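Local coordinates for delta-like protein (Rattus norvegicus, PDB 4XL1) that probably acts as a Delta-type ligand of Notch receptors, with an N-terminal C2-like domain followed by DSL and EGF-like modules, at residues Q11-E16 / S114-I119. The protein carries 3 engineered substitutions. Residues are numbered along the deposited sequence; the frame is centred on the assembly and turned at random.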
ATOM      1  N   GLN B  11       1.339 -12.062  18.021  1.00 43.25           N
ATOM      2  CA  GLN B  11       2.341 -12.761  18.819  1.00 39.98           C
ATOM      3  C   GLN B  11       1.790 -13.422  20.083  1.00 41.39           C
ATOM      4  O   GLN B  11       2.120 -14.573  20.372  1.00 42.33           O
ATOM      5  CB  GLN B  11       3.472 -11.796  19.186  1.00 38.69           C
ATOM      6  CG  GLN B  11       4.190 -11.218  17.972  1.00 40.93           C
ATOM      7  CD  GLN B  11       5.266 -10.216  18.343  1.00 46.89           C
ATOM      8  OE1 GLN B  11       5.025  -9.009  18.366  1.00 52.43           O
ATOM      9  NE2 GLN B  11       6.463 -10.714  18.628  1.00 46.13           N
ATOM     10  N   GLU B  12       0.960 -12.708  20.838  1.00 42.90           N
ATOM     11  CA  GLU B  12       0.383 -13.276  22.054  1.00 43.71           C
ATOM     12  C   GLU B  12      -0.972 -12.675  22.402  1.00 43.80           C
ATOM     13  O   GLU B  12      -1.189 -11.472  22.259  1.00 43.11           O
ATOM     14  CB  GLU B  12       1.328 -13.093  23.244  1.00 44.82           C
ATOM     15  CG  GLU B  12       1.202 -14.193  24.292  1.00 49.05           C
ATOM     16  CD  GLU B  12       2.089 -13.964  25.502  1.00 50.99           C
ATOM     17  OE1 GLU B  12       1.611 -14.184  26.636  1.00 53.81           O
ATOM     18  OE2 GLU B  12       3.264 -13.582  25.324  1.00 52.11           O
ATOM     19  N   PHE B  13      -1.882 -13.529  22.858  1.00 43.19           N
ATOM     20  CA  PHE B  13      -3.186 -13.080  23.323  1.00 39.85           C
ATOM     21  C   PHE B  13      -3.534 -13.742  24.648  1.00 40.39           C
ATOM     22  O   PHE B  13      -3.353 -14.949  24.819  1.00 43.78           O
ATOM     23  CB  PHE B  13      -4.263 -13.377  22.279  1.00 36.34           C
ATOM     24  CG  PHE B  13      -5.587 -12.733  22.574  1.00 35.64           C
ATOM     25  CD1 PHE B  13      -5.740 -11.359  22.484  1.00 35.88           C
ATOM     26  CD2 PHE B  13      -6.683 -13.500  22.930  1.00 35.35           C
ATOM     27  CE1 PHE B  13      -6.957 -10.762  22.752  1.00 33.01           C
ATOM     28  CE2 PHE B  13      -7.905 -12.909  23.197  1.00 37.69           C
ATOM     29  CZ  PHE B  13      -8.042 -11.539  23.108  1.00 31.99           C
ATOM     30  N   ALA B  14      -4.027 -12.946  25.589  1.00 36.72           N
ATOM     31  CA  ALA B  14      -4.434 -13.472  26.882  1.00 38.16           C
ATOM     32  C   ALA B  14      -5.896 -13.156  27.170  1.00 38.19           C
ATOM     33  O   ALA B  14      -6.326 -12.010  27.067  1.00 34.56           O
ATOM     34  CB  ALA B  14      -3.545 -12.916  27.981  1.00 33.03           C
ATOM     35  N   ASN B  15      -6.656 -14.190  27.513  1.00 37.21           N
ATOM     36  CA  ASN B  15      -8.028 -14.038  27.979  1.00 40.75           C
ATOM     37  C   ASN B  15      -8.271 -15.092  29.050  1.00 44.12           C
ATOM     38  O   ASN B  15      -8.983 -16.070  28.822  1.00 44.75           O
ATOM     39  CB  ASN B  15      -9.020 -14.178  26.823  1.00 38.71           C
ATOM     40  CG  ASN B  15     -10.443 -13.853  27.232  1.00 37.62           C
ATOM     41  OD1 ASN B  15     -10.683 -13.306  28.307  1.00 39.68           O
ATOM     42  ND2 ASN B  15     -11.397 -14.190  26.370  1.00 38.12           N
ATOM     43  N   GLU B  16      -7.666 -14.888  30.216  1.00 46.27           N
ATOM     44  CA  GLU B  16      -7.568 -15.941  31.223  1.00 46.16           C
ATOM     45  C   GLU B  16      -8.893 -16.405  31.824  1.00 45.19           C
ATOM     46  O   GLU B  16      -9.013 -17.557  32.240  1.00 45.03           O
ATOM     47  CB  GLU B  16      -6.644 -15.502  32.357  1.00 50.29           C
ATOM     48  CG  GLU B  16      -5.177 -15.557  31.990  1.00 59.70           C
ATOM     49  CD  GLU B  16      -4.279 -15.686  33.199  1.00 70.17           C
ATOM     50  OE1 GLU B  16      -4.440 -14.908  34.163  1.00 77.18           O
ATOM     51  OE2 GLU B  16      -3.405 -16.576  33.178  1.00 71.06           O
ATOM     52  N   SER B 114     -19.497 -13.768  18.678  0.60 36.39           N
ATOM     53  CA  SER B 114     -19.565 -12.714  19.681  0.60 35.35           C
ATOM     54  C   SER B 114     -18.191 -12.077  19.889  0.60 34.14           C
ATOM     55  O   SER B 114     -17.176 -12.770  19.959  0.60 33.72           O
ATOM     56  CB  SER B 114     -20.098 -13.266  21.006  0.60 35.68           C
ATOM     57  OG  SER B 114     -21.331 -13.939  20.821  0.60 35.18           O
ATOM     58  N   LEU B 115     -18.174 -10.751  19.985  1.00 33.46           N
ATOM     59  CA  LEU B 115     -16.942  -9.993  20.180  1.00 36.09           C
ATOM     60  C   LEU B 115     -16.328 -10.232  21.557  1.00 38.31           C
ATOM     61  O   LEU B 115     -17.039 -10.331  22.555  1.00 37.92           O
ATOM     62  CB  LEU B 115     -17.210  -8.499  19.977  1.00 33.23           C
ATOM     63  CG  LEU B 115     -16.035  -7.528  20.118  1.00 30.33           C
ATOM     64  CD1 LEU B 115     -15.086  -7.650  18.936  1.00 29.50           C
ATOM     65  CD2 LEU B 115     -16.549  -6.105  20.245  1.00 26.86           C
ATOM     66  N   ILE B 116     -15.002 -10.330  21.602  1.00 35.87           N
ATOM     67  CA  ILE B 116     -14.288 -10.470  22.866  1.00 32.20           C
ATOM     68  C   ILE B 116     -13.759  -9.114  23.316  1.00 36.38           C
ATOM     69  O   ILE B 116     -14.114  -8.621  24.386  1.00 35.34           O
ATOM     70  CB  ILE B 116     -13.120 -11.467  22.749  1.00 29.65           C
ATOM     71  CG1 ILE B 116     -13.651 -12.872  22.459  1.00 26.15           C
ATOM     72  CG2 ILE B 116     -12.280 -11.462  24.017  1.00 27.91           C
ATOM     73  CD1 ILE B 116     -12.572 -13.923  22.338  1.00 25.15           C
ATOM     74  N   SER B 117     -12.922  -8.514  22.477  1.00 39.77           N
ATOM     75  CA  SER B 117     -12.394  -7.177  22.717  1.00 37.89           C
ATOM     76  C   SER B 117     -11.752  -6.652  21.443  1.00 34.34           C
ATOM     77  O   SER B 117     -11.559  -7.398  20.484  1.00 33.83           O
ATOM     78  CB  SER B 117     -11.378  -7.177  23.864  1.00 38.32           C
ATOM     79  OG  SER B 117     -10.155  -7.777  23.470  1.00 39.09           O
ATOM     80  N   GLN B 118     -11.414  -5.371  21.433  1.00 33.13           N
ATOM     81  CA  GLN B 118     -10.787  -4.781  20.263  1.00 35.23           C
ATOM     82  C   GLN B 118      -9.912  -3.603  20.644  1.00 35.21           C
ATOM     83  O   GLN B 118     -10.103  -2.975  21.686  1.00 39.79           O
ATOM     84  CB  GLN B 118     -11.840  -4.347  19.237  1.00 37.41           C
ATOM     85  CG  GLN B 118     -12.719  -3.185  19.678  1.00 36.89           C
ATOM     86  CD  GLN B 118     -13.659  -2.717  18.580  1.00 37.16           C
ATOM     87  OE1 GLN B 118     -13.253  -2.547  17.430  1.00 38.20           O
ATOM     88  NE2 GLN B 118     -14.925  -2.516  18.928  1.00 35.67           N
ATOM     89  N   ILE B 119      -8.951  -3.308  19.782  1.00 39.13           N
ATOM     90  CA  ILE B 119      -8.067  -2.179  19.990  1.00 40.09           C
ATOM     91  C   ILE B 119      -8.048  -1.323  18.739  1.00 40.74           C
ATOM     92  O   ILE B 119      -8.438  -1.770  17.660  1.00 40.00           O
ATOM     93  CB  ILE B 119      -6.628  -2.631  20.344  1.00 40.85           C
ATOM     94  CG1 ILE B 119      -6.074  -3.593  19.286  1.00 42.01           C
ATOM     95  CG2 ILE B 119      -6.594  -3.277  21.721  1.00 44.99           C
ATOM     96  CD1 ILE B 119      -5.176  -2.938  18.247  1.00 42.95           C
TER
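I116 meets both F13 and N15 across the interior of the C2-like domain. Its branch methyl CG2 makes the closest contacts with both. CG2 lies anti to the backbone N of I116, which brings this methyl within touch of the two side chains. CG2 of I116 sits 4.3 Å from CZ of F13, near the plane of the ring. The same methyl lies 3.7 Å from ND2 of N15, and the two side chains cross at a slant. CD1 of I116 comes near as well, 4.2 Å from ND2 of N15.

The CB of N15 points toward strand 114-124, and the anti torsion (chi1 -173°) carries the amide on to I116. The amide meets I116 by van der Waals contact. N15 is buried, and a weak hydrogen bond to the backbone O of M19 gives its ND2 a polar partner.

S117 adds a smaller contact. Its OG stands 4.3 Å from CZ of F13, again at the ring edge, and it is hydrogen-bonded to OG1 of T141. I116 and S117 form a classic beta bulge. This lets two consecutive residues point toward strand 4-14.

No hydrogen bond joins the two segments. They belong to different antiparallel sheets, packed face to face as in a beta-sandwich. C30, in a loop, packs on both N15 and I116, while L143 and A97 touch F13. Strand 4-14 pairs with strand 142-151, which carries L143. Strand 114-124 is the outermost strand of its sheet within the chain, beside strand 90-99, where A97 faces the bulge.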